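Local coordinates for avidin-related protein 4/5 (PDB 2OF8) that probably binds biotin tightly as a tetramer of avidin-type beta barrels, here occupied by the 4-nitroanilide of biotin, at residues S16-R21 and G31-A36; W10-G15 and N116-L121; W95-S100 and A110-Y115; T45-L50 and W68-S73. The protein carries 2 engineered substitutions. All coordinates share one frame; numbering follows the deposited sequence. Where two conformers were deposited one is given.

Contact 1: residues S16-R21 and G31-A36. With BNI (5-(2-oxo-hexahydro-thieno[3,4-D]imidazol-6-yl)-pentanoic acid (4-nitro-phenyl)-amide), chain C.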
# COMPACT_ATOMS: atom_id res chain seq x y z
N SER A 16 -4.10 19.75 -5.11
CA SER A 16 -4.98 19.30 -6.17
C SER A 16 -6.42 19.69 -5.87
O SER A 16 -6.80 19.85 -4.71
CB SER A 16 -4.88 17.80 -6.34
OG SER A 16 -3.55 17.44 -6.61
N ILE A 17 -7.22 19.82 -6.92
CA ILE A 17 -8.63 20.16 -6.82
C ILE A 17 -9.46 19.09 -7.49
O ILE A 17 -9.14 18.64 -8.58
CB ILE A 17 -8.95 21.51 -7.50
CG1 ILE A 17 -8.12 22.62 -6.89
CG2 ILE A 17 -10.45 21.84 -7.40
CD1 ILE A 17 -8.28 23.94 -7.59
N MET A 18 -10.53 18.67 -6.84
CA MET A 18 -11.49 17.84 -7.55
C MET A 18 -12.90 18.33 -7.32
O MET A 18 -13.23 18.92 -6.29
CB MET A 18 -11.35 16.37 -7.23
CG MET A 18 -11.72 16.02 -5.85
SD MET A 18 -11.89 14.17 -5.59
CE MET A 18 -12.41 14.24 -3.92
N THR A 19 -13.72 18.07 -8.32
CA THR A 19 -15.11 18.48 -8.33
C THR A 19 -15.94 17.23 -8.54
O THR A 19 -15.75 16.51 -9.52
CB THR A 19 -15.36 19.46 -9.48
OG1 THR A 19 -14.46 20.57 -9.36
CG2 THR A 19 -16.75 20.08 -9.39
N ILE A 20 -16.84 16.95 -7.60
CA ILE A 20 -17.72 15.80 -7.68
C ILE A 20 -19.14 16.30 -7.96
O ILE A 20 -19.61 17.25 -7.34
CB ILE A 20 -17.62 14.97 -6.38
CG1 ILE A 20 -16.21 14.38 -6.26
CG2 ILE A 20 -18.68 13.86 -6.35
CD1 ILE A 20 -15.93 13.63 -4.99
N ARG A 21 -19.80 15.65 -8.92
CA ARG A 21 -21.14 16.03 -9.32
C ARG A 21 -22.17 15.28 -8.45
O ARG A 21 -21.83 14.78 -7.38
CB ARG A 21 -21.34 15.75 -10.81
CG ARG A 21 -20.36 16.48 -11.75
CD ARG A 21 -20.72 16.33 -13.22
NE ARG A 21 -19.80 17.01 -14.14
CZ ARG A 21 -18.59 16.57 -14.48
NH1 ARG A 21 -18.11 15.44 -13.98
NH2 ARG A 21 -17.85 17.28 -15.32
N GLY A 31 -17.03 13.18 -11.85
CA GLY A 31 -16.39 14.42 -11.51
C GLY A 31 -15.15 14.64 -12.33
O GLY A 31 -14.88 13.94 -13.30
N THR A 32 -14.39 15.65 -11.93
CA THR A 32 -13.11 15.95 -12.55
C THR A 32 -12.06 16.15 -11.48
O THR A 32 -12.36 16.46 -10.33
CB THR A 32 -13.20 17.22 -13.41
OG1 THR A 32 -13.53 18.33 -12.58
CG2 THR A 32 -14.31 17.12 -14.46
N TYR A 33 -10.82 15.98 -11.90
CA TYR A 33 -9.68 16.03 -11.00
C TYR A 33 -8.58 16.81 -11.69
O TYR A 33 -8.17 16.46 -12.80
CB TYR A 33 -9.20 14.61 -10.67
CG TYR A 33 -8.39 14.50 -9.39
CD1 TYR A 33 -7.07 14.91 -9.34
CD2 TYR A 33 -8.95 13.97 -8.24
CE1 TYR A 33 -6.33 14.81 -8.16
CE2 TYR A 33 -8.23 13.86 -7.07
CZ TYR A 33 -6.92 14.29 -7.02
OH TYR A 33 -6.24 14.16 -5.84
N LEU A 34 -8.10 17.87 -11.04
CA LEU A 34 -6.97 18.66 -11.51
C LEU A 34 -5.83 18.43 -10.53
O LEU A 34 -5.82 18.98 -9.42
CB LEU A 34 -7.33 20.14 -11.60
CG LEU A 34 -6.25 21.01 -12.28
CD1 LEU A 34 -6.01 20.59 -13.71
CD2 LEU A 34 -6.65 22.48 -12.21
N THR A 35 -4.90 17.56 -10.89
CA THR A 35 -3.77 17.29 -10.03
C THR A 35 -2.77 18.44 -10.05
O THR A 35 -2.51 19.03 -11.09
CB THR A 35 -3.09 15.95 -10.36
OG1 THR A 35 -2.01 15.75 -9.43
CG2 THR A 35 -2.49 15.90 -11.79
N ALA A 36 -2.22 18.75 -8.88
CA ALA A 36 -1.18 19.77 -8.77
C ALA A 36 0.18 19.23 -9.21
O ALA A 36 1.07 20.03 -9.54
CB ALA A 36 -1.09 20.29 -7.34
C1 BNI C . 1.02 10.79 -13.13
C10 BNI C . -0.45 11.19 -13.31
C9 BNI C . -0.94 12.13 -12.21
C8 BNI C . -0.91 11.46 -10.85
C7 BNI C . -1.14 12.46 -9.73
C2 BNI C . -1.09 11.76 -8.33
C6 BNI C . -2.02 10.58 -6.28
C4 BNI C . -1.01 12.74 -7.12
C5 BNI C . -1.51 11.97 -5.88
C3 BNI C . -2.74 13.90 -6.16
O2 BNI C . 1.87 11.60 -12.78
O3 BNI C . -3.60 14.79 -5.94
N1 BNI C . -2.56 12.83 -5.38
N2 BNI C . -1.90 13.88 -7.18
S1 BNI C . -2.61 10.79 -7.99
N17 BNI C . 1.38 9.52 -13.30
C18 BNI C . 2.60 8.89 -13.25
C20 BNI C . 2.98 7.96 -14.27
C21 BNI C . 4.26 7.31 -14.19
C22 BNI C . 5.17 7.61 -13.09
C23 BNI C . 4.78 8.54 -12.07
C24 BNI C . 3.51 9.18 -12.14
N25 BNI C . 6.51 6.92 -13.03
O26 BNI C . 6.84 6.13 -13.88
O27 BNI C . 7.29 7.13 -12.15
O HOH W 1 -12.01 19.75 -10.57
O HOH W 2 -16.31 13.84 -15.72
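The hairpin formed by strands 17-20 and 28-34 of the avidin barrel brings Ser16 and Tyr33 together where it runs into the biotin pocket. Both hydroxyls donate to the ureido oxygen O3 of the ligand, Ser16 OG at 2.7 Å and Tyr33 OH also at 2.7 Å, and O3 lies in the plane of the tyrosine ring, at its edge. Ser16 OG is itself held by the amide of Ala36, whose N stands 2.9 Å from OG. With OG beside its own backbone N (chi1 -58°), the serine reaches the loop that follows strand 28-34 and faces the ligand at once. Close beside Ser16, Thr35 OG1 accepts a hydrogen bond from ligand N2 at 2.9 Å, nearly straight (173°); the same hydroxyl is bonded to Val37 O.

Behind these groups the pairing is regular and antiparallel. Ile17 and Leu34 exchange two backbone hydrogen bonds, as do Thr19 and Thr32. Met18 CB packs 3.5 Å from Tyr33 CD2, and Met18 SD makes a Met-aromatic contact at 5.0 Å from the Tyr33 ring centroid, approaching obliquely. On the other side of the sheet, one water bridges Thr19 OG1 and Thr32 OG1; Thr19 OG1 is also bonded to Lys9 NZ.

The two hydroxyls, joined at O3 by Asn12 ND2, would probably draw negative charge onto that oxygen and polarise the ureido group, while Thr35 takes up the adjacent N2-H.

Contact 2: residues W10-G15 and N116-L121. With BNI (5-(2-oxo-hexahydro-thieno[3,4-D]imidazol-6-yl)-pentanoic acid (4-nitro-phenyl)-amide), chain C.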
# COMPACT_ATOMS: atom_id res chain seq x y z
N TRP A 10 -13.36 20.18 -3.75
CA TRP A 10 -12.45 19.82 -2.68
C TRP A 10 -11.02 20.15 -3.10
O TRP A 10 -10.70 20.10 -4.28
CB TRP A 10 -12.52 18.32 -2.42
CG TRP A 10 -13.86 17.80 -2.04
CD1 TRP A 10 -14.87 17.45 -2.88
CD2 TRP A 10 -14.33 17.54 -0.71
NE1 TRP A 10 -15.94 17.00 -2.15
CE2 TRP A 10 -15.64 17.05 -0.82
CE3 TRP A 10 -13.77 17.67 0.57
CZ2 TRP A 10 -16.40 16.69 0.30
CZ3 TRP A 10 -14.53 17.31 1.67
CH2 TRP A 10 -15.83 16.83 1.52
N THR A 11 -10.18 20.49 -2.12
CA THR A 11 -8.73 20.52 -2.32
C THR A 11 -8.09 19.48 -1.45
O THR A 11 -8.67 19.08 -0.44
CB THR A 11 -8.09 21.82 -1.90
OG1 THR A 11 -8.54 22.45 -0.70
CG2 THR A 11 -6.90 22.32 -2.59
N ASN A 12 -6.87 19.08 -1.80
CA ASN A 12 -6.09 18.21 -0.93
C ASN A 12 -4.79 18.86 -0.50
O ASN A 12 -4.47 19.99 -0.87
CB ASN A 12 -5.93 16.79 -1.50
CG ASN A 12 -4.97 16.69 -2.67
OD1 ASN A 12 -4.08 17.53 -2.86
ND2 ASN A 12 -5.14 15.64 -3.47
N ASN A 13 -4.07 18.12 0.33
CA ASN A 13 -2.85 18.61 0.95
C ASN A 13 -1.72 18.92 -0.05
O ASN A 13 -0.79 19.63 0.29
CB ASN A 13 -2.37 17.62 2.01
CG ASN A 13 -2.16 16.23 1.45
OD1 ASN A 13 -3.12 15.53 1.11
ND2 ASN A 13 -0.91 15.84 1.33
N LEU A 14 -1.81 18.37 -1.27
CA LEU A 14 -0.85 18.67 -2.33
C LEU A 14 -1.28 19.86 -3.20
O LEU A 14 -0.53 20.28 -4.07
CB LEU A 14 -0.65 17.45 -3.24
CG LEU A 14 -0.16 16.17 -2.56
CD1 LEU A 14 -0.10 15.03 -3.55
CD2 LEU A 14 1.19 16.38 -1.88
N GLY A 15 -2.47 20.38 -2.96
CA GLY A 15 -3.01 21.47 -3.74
C GLY A 15 -3.90 21.05 -4.90
O GLY A 15 -4.38 21.91 -5.62
N ASN A 116 -3.98 11.11 0.83
CA ASN A 116 -4.38 12.50 0.66
C ASN A 116 -5.52 12.81 1.60
O ASN A 116 -6.42 12.00 1.78
CB ASN A 116 -4.87 12.81 -0.77
CG ASN A 116 -3.75 13.10 -1.76
OD1 ASN A 116 -3.68 12.46 -2.81
ND2 ASN A 116 -2.91 14.10 -1.47
N ASN A 117 -5.49 14.01 2.16
CA ASN A 117 -6.57 14.54 2.97
C ASN A 117 -7.21 15.66 2.18
O ASN A 117 -6.51 16.54 1.68
CB ASN A 117 -5.99 15.03 4.30
CG ASN A 117 -5.20 13.93 5.02
OD1 ASN A 117 -5.66 12.81 5.11
ND2 ASN A 117 -4.01 14.27 5.53
N PHE A 118 -8.54 15.63 2.04
CA PHE A 118 -9.28 16.64 1.29
C PHE A 118 -10.20 17.42 2.23
O PHE A 118 -10.84 16.84 3.12
CB PHE A 118 -10.18 16.03 0.20
CG PHE A 118 -9.46 15.30 -0.91
CD1 PHE A 118 -9.36 15.86 -2.18
CD2 PHE A 118 -8.96 14.02 -0.72
CE1 PHE A 118 -8.75 15.18 -3.22
CE2 PHE A 118 -8.35 13.33 -1.76
CZ PHE A 118 -8.24 13.91 -3.00
N THR A 119 -10.29 18.72 1.99
CA THR A 119 -11.30 19.57 2.63
C THR A 119 -12.02 20.38 1.57
O THR A 119 -11.54 20.53 0.45
CB THR A 119 -10.66 20.50 3.68
OG1 THR A 119 -9.57 21.22 3.10
CG2 THR A 119 -10.03 19.70 4.82
N ARG A 120 -13.18 20.91 1.92
CA ARG A 120 -14.01 21.61 0.95
C ARG A 120 -13.38 22.93 0.54
O ARG A 120 -12.76 23.62 1.34
CB ARG A 120 -15.43 21.83 1.49
CG ARG A 120 -16.31 20.58 1.47
CD ARG A 120 -17.79 20.91 1.61
NE ARG A 120 -18.68 19.76 1.66
CZ ARG A 120 -19.06 19.02 0.61
NH1 ARG A 120 -19.90 18.01 0.78
NH2 ARG A 120 -18.57 19.25 -0.60
N LEU A 121 -13.53 23.28 -0.72
CA LEU A 121 -12.94 24.52 -1.21
C LEU A 121 -13.55 25.73 -0.49
O LEU A 121 -12.82 26.60 0.00
CB LEU A 121 -13.08 24.64 -2.72
CG LEU A 121 -12.59 25.95 -3.33
CD1 LEU A 121 -11.13 26.21 -2.97
CD2 LEU A 121 -12.80 25.96 -4.83
C1 BNI C . 1.02 10.79 -13.13
C10 BNI C . -0.45 11.19 -13.31
C9 BNI C . -0.94 12.13 -12.21
C8 BNI C . -0.91 11.46 -10.85
C7 BNI C . -1.14 12.46 -9.73
C2 BNI C . -1.09 11.76 -8.33
C6 BNI C . -2.02 10.58 -6.28
C4 BNI C . -1.01 12.74 -7.12
C5 BNI C . -1.51 11.97 -5.88
C3 BNI C . -2.74 13.90 -6.16
O2 BNI C . 1.87 11.60 -12.78
O3 BNI C . -3.60 14.79 -5.94
N1 BNI C . -2.56 12.83 -5.38
N2 BNI C . -1.90 13.88 -7.18
S1 BNI C . -2.61 10.79 -7.99
N17 BNI C . 1.38 9.52 -13.30
C18 BNI C . 2.60 8.89 -13.25
C20 BNI C . 2.98 7.96 -14.27
C21 BNI C . 4.26 7.31 -14.19
C22 BNI C . 5.17 7.61 -13.09
C23 BNI C . 4.78 8.54 -12.07
C24 BNI C . 3.51 9.18 -12.14
N25 BNI C . 6.51 6.92 -13.03
O26 BNI C . 6.84 6.13 -13.88
O27 BNI C . 7.29 7.13 -12.15
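Asn12 and Asn116 lay their amides one over the other, the planes 9° apart, and each turns one end to the ureido ring of the ligand. Asn12 ND2 donates to ligand O3 at 3.0 Å, and Asn116 OD1 accepts from ligand N1 at 2.8 Å. Leu14 closes in beside them, its CD1 3.8 Å from N1.

The next shell fixes how these amides are rotated. Asn116 ND2 gives a straight bond (178°) to Asn13 OD1 at 3.0 Å. That oxygen also takes the backbone N of Asn117, the two donors coming from opposite faces of its amide plane. Asn12 OD1 accepts from Leu14 N in an Asx turn, inside the type I turn that runs to Gly15, and it is bonded to Ser16 N as well. Asn12 CB sits 3.7 Å from the Phe118 ring centroid, a CH-pi contact over the face.

Further along, Arg120 lies across the Trp10 indole: its CG is 3.8 Å from the centroid of the six-membered ring, and its guanidinium is salt-bridged to Glu89 and bonded to Thr7 O. Thr11 and Thr119 pair by two backbone bonds. Here the first strand, 8-12, meets the last, 111-120, closing the barrel between strands 17-20 and 89-98.

Contact 3: residues W95-S100 and A110-Y115. With BNI (5-(2-oxo-hexahydro-thieno[3,4-D]imidazol-6-yl)-pentanoic acid (4-nitro-phenyl)-amide), chain C.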
# COMPACT_ATOMS: atom_id res chain seq x y z
N TRP A 95 -4.39 6.09 -1.77
CA TRP A 95 -4.45 5.90 -3.21
C TRP A 95 -3.39 4.94 -3.69
O TRP A 95 -2.35 4.74 -3.06
CB TRP A 95 -4.36 7.24 -3.95
CG TRP A 95 -3.19 8.12 -3.62
CD1 TRP A 95 -3.20 9.22 -2.82
CD2 TRP A 95 -1.84 8.00 -4.10
NE1 TRP A 95 -1.95 9.79 -2.77
CE2 TRP A 95 -1.10 9.07 -3.56
CE3 TRP A 95 -1.19 7.13 -4.98
CZ2 TRP A 95 0.25 9.26 -3.83
CZ3 TRP A 95 0.15 7.32 -5.25
CH2 TRP A 95 0.86 8.38 -4.67
N LEU A 96 -3.69 4.35 -4.85
CA LEU A 96 -2.74 3.58 -5.64
C LEU A 96 -2.67 4.19 -7.03
O LEU A 96 -3.70 4.42 -7.67
CB LEU A 96 -3.17 2.12 -5.79
CG LEU A 96 -3.25 1.30 -4.50
CD1 LEU A 96 -3.89 -0.04 -4.79
CD2 LEU A 96 -1.89 1.11 -3.86
N LEU A 97 -1.46 4.46 -7.50
CA LEU A 97 -1.20 5.01 -8.82
C LEU A 97 -0.51 3.92 -9.64
O LEU A 97 0.62 3.50 -9.32
CB LEU A 97 -0.33 6.27 -8.72
CG LEU A 97 0.27 6.87 -10.00
CD1 LEU A 97 -0.67 7.17 -11.14
CD2 LEU A 97 1.01 8.15 -9.64
N ARG A 98 -1.21 3.45 -10.67
CA ARG A 98 -0.72 2.43 -11.58
C ARG A 98 -0.12 3.07 -12.82
O ARG A 98 -0.82 3.73 -13.58
CB ARG A 98 -1.85 1.51 -12.00
CG ARG A 98 -1.44 0.49 -13.04
CD ARG A 98 -0.51 -0.55 -12.51
NE ARG A 98 0.19 -1.28 -13.55
CZ ARG A 98 0.63 -2.53 -13.42
NH1 ARG A 98 0.35 -3.25 -12.35
NH2 ARG A 98 1.36 -3.06 -14.38
N SER A 99 1.17 2.85 -13.02
CA SER A 99 1.84 3.23 -14.25
C SER A 99 1.73 2.13 -15.28
O SER A 99 1.53 0.96 -14.96
CB SER A 99 3.32 3.52 -13.99
OG SER A 99 3.47 4.65 -13.14
N SER A 100 1.85 2.52 -16.55
CA SER A 100 1.87 1.58 -17.65
C SER A 100 3.30 1.12 -17.88
O SER A 100 4.20 1.95 -18.08
CB SER A 100 1.36 2.27 -18.90
OG SER A 100 1.52 1.44 -20.04
N ALA A 110 5.28 -1.08 -10.95
CA ALA A 110 4.27 -0.23 -11.57
C ALA A 110 3.23 0.39 -10.64
O ALA A 110 2.35 1.08 -11.13
CB ALA A 110 3.55 -1.01 -12.66
N THR A 111 3.29 0.13 -9.33
CA THR A 111 2.25 0.63 -8.43
C THR A 111 2.84 1.45 -7.30
O THR A 111 3.59 0.94 -6.47
CB THR A 111 1.41 -0.50 -7.86
OG1 THR A 111 0.89 -1.31 -8.93
CG2 THR A 111 0.18 0.06 -7.13
N ARG A 112 2.45 2.72 -7.25
CA ARG A 112 2.80 3.63 -6.16
C ARG A 112 1.62 3.75 -5.20
O ARG A 112 0.46 3.55 -5.59
CB ARG A 112 3.16 5.00 -6.72
CG ARG A 112 4.53 5.06 -7.35
CD ARG A 112 4.78 6.31 -8.14
NE ARG A 112 6.18 6.38 -8.59
CZ ARG A 112 6.71 5.66 -9.58
NH1 ARG A 112 5.98 4.83 -10.32
NH2 ARG A 112 8.01 5.80 -9.86
N VAL A 113 1.92 4.07 -3.94
CA VAL A 113 0.92 4.24 -2.91
C VAL A 113 1.16 5.56 -2.19
O VAL A 113 2.29 6.04 -2.08
CB VAL A 113 0.94 3.03 -1.92
CG1 VAL A 113 2.27 2.92 -1.18
CG2 VAL A 113 -0.23 3.07 -0.95
N GLY A 114 0.09 6.14 -1.68
CA GLY A 114 0.19 7.35 -0.89
C GLY A 114 -1.13 7.69 -0.23
O GLY A 114 -2.07 6.91 -0.24
N TYR A 115 -1.15 8.86 0.39
CA TYR A 115 -2.33 9.36 1.09
C TYR A 115 -2.75 10.71 0.53
O TYR A 115 -1.97 11.40 -0.10
CB TYR A 115 -2.07 9.49 2.60
CG TYR A 115 -1.23 10.69 3.03
CD1 TYR A 115 -1.83 11.87 3.46
CD2 TYR A 115 0.16 10.62 3.06
CE1 TYR A 115 -1.08 12.95 3.88
CE2 TYR A 115 0.92 11.70 3.49
CZ TYR A 115 0.30 12.86 3.90
OH TYR A 115 1.07 13.91 4.35
C1 BNI C . 1.02 10.79 -13.13
C10 BNI C . -0.45 11.19 -13.31
C9 BNI C . -0.94 12.13 -12.21
C8 BNI C . -0.91 11.46 -10.85
C7 BNI C . -1.14 12.46 -9.73
C2 BNI C . -1.09 11.76 -8.33
C6 BNI C . -2.02 10.58 -6.28
C4 BNI C . -1.01 12.74 -7.12
C5 BNI C . -1.51 11.97 -5.88
C3 BNI C . -2.74 13.90 -6.16
O2 BNI C . 1.87 11.60 -12.78
O3 BNI C . -3.60 14.79 -5.94
N1 BNI C . -2.56 12.83 -5.38
N2 BNI C . -1.90 13.88 -7.18
S1 BNI C . -2.61 10.79 -7.99
N17 BNI C . 1.38 9.52 -13.30
C18 BNI C . 2.60 8.89 -13.25
C20 BNI C . 2.98 7.96 -14.27
C21 BNI C . 4.26 7.31 -14.19
C22 BNI C . 5.17 7.61 -13.09
C23 BNI C . 4.78 8.54 -12.07
C24 BNI C . 3.51 9.18 -12.14
N25 BNI C . 6.51 6.92 -13.03
O26 BNI C . 6.84 6.13 -13.88
O27 BNI C . 7.29 7.13 -12.15
O HOH W 3 3.21 4.22 -10.48
O HOH W 4 -1.31 -2.61 -9.96
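A water joins the two strands at the mouth of the barrel: it donates to Leu97 O at 2.9 Å and accepts from Arg112 NH1 at 2.8 Å, in the plane of the guanidinium. A third link, to Ser99 OG, is doubtful because that serine has two conformers. The setting is the antiparallel pair of strands 89-98 and 111-120 that walls the ligand pocket. Leu97 and Arg112 also exchange two backbone bonds, and the arginine, its NE bound to Lys109 O of the second subunit, turns a guanidinium face to nitro oxygen O27 of the ligand.

Trp95 lies between the backbone and the ligand. Its CG stands between backbone N and carbonyl carbon (chi1 54°), which folds the indole back over the partner strand. Gly114 CA is 3.7 Å from the centroid of the six-membered ring in a CH-pi contact, and the lack of a side chain there allows so close an approach. The opposite face carries ligand C6, 3.2 Å from Trp95 CE2. Trp95 NE1 gives a weak bond to Tyr115 O.

Beyond the pocket, Arg98 is salt-bridged to Asp107, and Ala110 CB sits over the centre of its guanidinium, 3.4 Å from Arg98 CZ.

Contact 4: residues T45-L50 and W68-S73. With BNI (5-(2-oxo-hexahydro-thieno[3,4-D]imidazol-6-yl)-pentanoic acid (4-nitro-phenyl)-amide), chain C.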
# COMPACT_ATOMS: atom_id res chain seq x y z
N THR A 45 -3.61 17.95 -17.59
CA THR A 45 -4.92 18.44 -18.01
C THR A 45 -5.98 17.89 -17.07
O THR A 45 -5.80 16.84 -16.43
CB THR A 45 -5.25 18.02 -19.44
OG1 THR A 45 -5.24 16.59 -19.53
CG2 THR A 45 -4.21 18.56 -20.44
N LEU A 46 -7.09 18.60 -16.98
CA LEU A 46 -8.25 18.17 -16.22
C LEU A 46 -8.66 16.77 -16.65
O LEU A 46 -8.75 16.50 -17.85
CB LEU A 46 -9.40 19.16 -16.44
CG LEU A 46 -10.61 19.01 -15.52
CD1 LEU A 46 -10.24 19.33 -14.07
CD2 LEU A 46 -11.74 19.89 -16.00
N SER A 47 -8.91 15.89 -15.69
CA SER A 47 -9.15 14.49 -15.97
C SER A 47 -10.41 14.00 -15.28
O SER A 47 -10.75 14.45 -14.20
CB SER A 47 -7.94 13.68 -15.51
OG SER A 47 -6.78 14.02 -16.27
N PRO A 48 -11.12 13.07 -15.92
CA PRO A 48 -12.37 12.56 -15.35
C PRO A 48 -12.17 11.53 -14.26
O PRO A 48 -11.20 10.77 -14.27
CB PRO A 48 -13.04 11.91 -16.56
CG PRO A 48 -11.92 11.43 -17.37
CD PRO A 48 -10.84 12.48 -17.24
N LEU A 49 -13.13 11.49 -13.35
CA LEU A 49 -13.19 10.47 -12.31
C LEU A 49 -14.59 9.86 -12.26
O LEU A 49 -15.57 10.48 -12.66
CB LEU A 49 -12.78 11.03 -10.94
CG LEU A 49 -13.74 12.02 -10.27
CD1 LEU A 49 -14.80 11.33 -9.42
CD2 LEU A 49 -12.96 13.01 -9.43
N LEU A 50 -14.64 8.62 -11.78
CA LEU A 50 -15.88 7.88 -11.64
C LEU A 50 -15.75 7.03 -10.39
O LEU A 50 -14.75 6.33 -10.22
CB LEU A 50 -16.05 6.99 -12.85
CG LEU A 50 -17.37 6.31 -13.13
CD1 LEU A 50 -18.49 7.31 -13.18
CD2 LEU A 50 -17.25 5.59 -14.47
N TRP A 68 -6.33 9.58 -16.04
CA TRP A 68 -5.54 10.75 -16.41
C TRP A 68 -5.61 10.91 -17.93
O TRP A 68 -5.38 9.97 -18.68
CB TRP A 68 -4.09 10.61 -15.93
CG TRP A 68 -4.04 10.40 -14.46
CD1 TRP A 68 -3.70 9.24 -13.82
CD2 TRP A 68 -4.42 11.32 -13.43
NE1 TRP A 68 -3.81 9.40 -12.46
CE2 TRP A 68 -4.26 10.66 -12.19
CE3 TRP A 68 -4.86 12.66 -13.42
CZ2 TRP A 68 -4.53 11.28 -10.98
CZ3 TRP A 68 -5.12 13.27 -12.21
CH2 TRP A 68 -4.95 12.59 -11.00
N ASN A 69 -5.93 12.12 -18.38
CA ASN A 69 -6.12 12.37 -19.81
C ASN A 69 -4.82 12.71 -20.53
O ASN A 69 -4.83 12.93 -21.74
CB ASN A 69 -7.13 13.48 -20.03
CG ASN A 69 -8.57 12.99 -20.04
OD1 ASN A 69 -8.86 11.81 -19.88
ND2 ASN A 69 -9.49 13.93 -20.24
N PHE A 70 -3.72 12.75 -19.78
CA PHE A 70 -2.41 13.17 -20.29
C PHE A 70 -1.34 12.12 -20.03
O PHE A 70 -0.16 12.37 -20.27
CB PHE A 70 -2.02 14.50 -19.63
CG PHE A 70 -1.96 14.44 -18.14
CD1 PHE A 70 -3.09 14.66 -17.38
CD2 PHE A 70 -0.78 14.13 -17.48
CE1 PHE A 70 -3.05 14.59 -15.99
CE2 PHE A 70 -0.74 14.06 -16.09
CZ PHE A 70 -1.88 14.29 -15.36
N SER A 71 -1.74 10.95 -19.53
CA SER A 71 -0.83 9.89 -19.14
C SER A 71 -1.51 8.55 -19.43
O SER A 71 -2.73 8.49 -19.52
CB SER A 71 -0.55 10.01 -17.63
OG SER A 71 0.26 8.97 -17.10
N GLU A 72 -0.72 7.49 -19.53
CA GLU A 72 -1.26 6.13 -19.62
C GLU A 72 -1.54 5.50 -18.26
O GLU A 72 -2.02 4.38 -18.18
CB GLU A 72 -0.31 5.24 -20.43
CG GLU A 72 -0.19 5.63 -21.89
CD GLU A 72 -1.54 5.70 -22.56
OE1 GLU A 72 -2.32 4.72 -22.44
OE2 GLU A 72 -1.83 6.73 -23.19
N SER A 73 -1.22 6.24 -17.19
CA SER A 73 -1.42 5.78 -15.82
C SER A 73 -2.87 6.00 -15.35
O SER A 73 -3.64 6.73 -15.97
CB SER A 73 -0.42 6.48 -14.88
OG SER A 73 -0.66 7.87 -14.77
C1 BNI C . 1.02 10.79 -13.13
C10 BNI C . -0.45 11.19 -13.31
C9 BNI C . -0.94 12.13 -12.21
C8 BNI C . -0.91 11.46 -10.85
C7 BNI C . -1.14 12.46 -9.73
C2 BNI C . -1.09 11.76 -8.33
C6 BNI C . -2.02 10.58 -6.28
C4 BNI C . -1.01 12.74 -7.12
C5 BNI C . -1.51 11.97 -5.88
C3 BNI C . -2.74 13.90 -6.16
O2 BNI C . 1.87 11.60 -12.78
O3 BNI C . -3.60 14.79 -5.94
N1 BNI C . -2.56 12.83 -5.38
N2 BNI C . -1.90 13.88 -7.18
S1 BNI C . -2.61 10.79 -7.99
N17 BNI C . 1.38 9.52 -13.30
C18 BNI C . 2.60 8.89 -13.25
C20 BNI C . 2.98 7.96 -14.27
C21 BNI C . 4.26 7.31 -14.19
C22 BNI C . 5.17 7.61 -13.09
C23 BNI C . 4.78 8.54 -12.07
C24 BNI C . 3.51 9.18 -12.14
N25 BNI C . 6.51 6.92 -13.03
O26 BNI C . 6.84 6.13 -13.88
O27 BNI C . 7.29 7.13 -12.15
O HOH W 5 -8.67 16.82 -20.51
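Ser47 OG carries the polar part of this contact, taking the backbone N of Asn69 at 3.0 Å with an angle of 161°. It donates in turn to Thr45 O, so one hydroxyl ties the loop 68-73 to the start of strand 47-53 and folds the residues before that strand. OG is placed for this beside its backbone N (chi1 -65°). A water adds a second bridge, donating to Leu46 O and accepting from Asn69 ND2.

The rest is packing. Phe70 and Thr45 run alongside each other, pointing opposite ways, with Phe70 CD1 3.3 Å from Thr45 N. Pro48 CD rests 3.4 Å from Asn69 OD1, and Trp68 CE3 comes to 3.7 Å from Ser47 OG.

Ligand contacts come from the loop side. The valeryl chain of the ligand crosses a face of the Trp68 indole, C9 being 3.6 Å from Trp68 CE2, while Phe70 CZ lies 3.9 Å from that same C9. Trp68 CZ2 reaches ligand S1 at 3.6 Å.

Around it, Ser47 pairs through its backbone with Tyr33 of strand 28-34 and Pro48 with His67 of strand 61-67. The Trp68 ring stands at about a right angle to that of Tyr33, with NE1 bonded to Thr75 of strand 74-83.

In the fold
From the N terminus, residues 10-15 open contact 2, which is completed only by 116-121 near the end of the chain; the other three contacts all fall within that long loop. Contact 1 comes first and closes the short hairpin of strands 17-20 and 28-34. Contact 4 follows, tying the start of strand 47-53 to the loop between strands 61-67 and 74-83, and contact 3 then joins the last two strands across a loop. These three stand in series and none cross. Contacts 1 and 4 adjoin through the pairing of strands 28-34 and 47-53, and contacts 2 and 3 share strand 111-120. Contact 2 thus shuts the barrel, and all four reach the bound ligand.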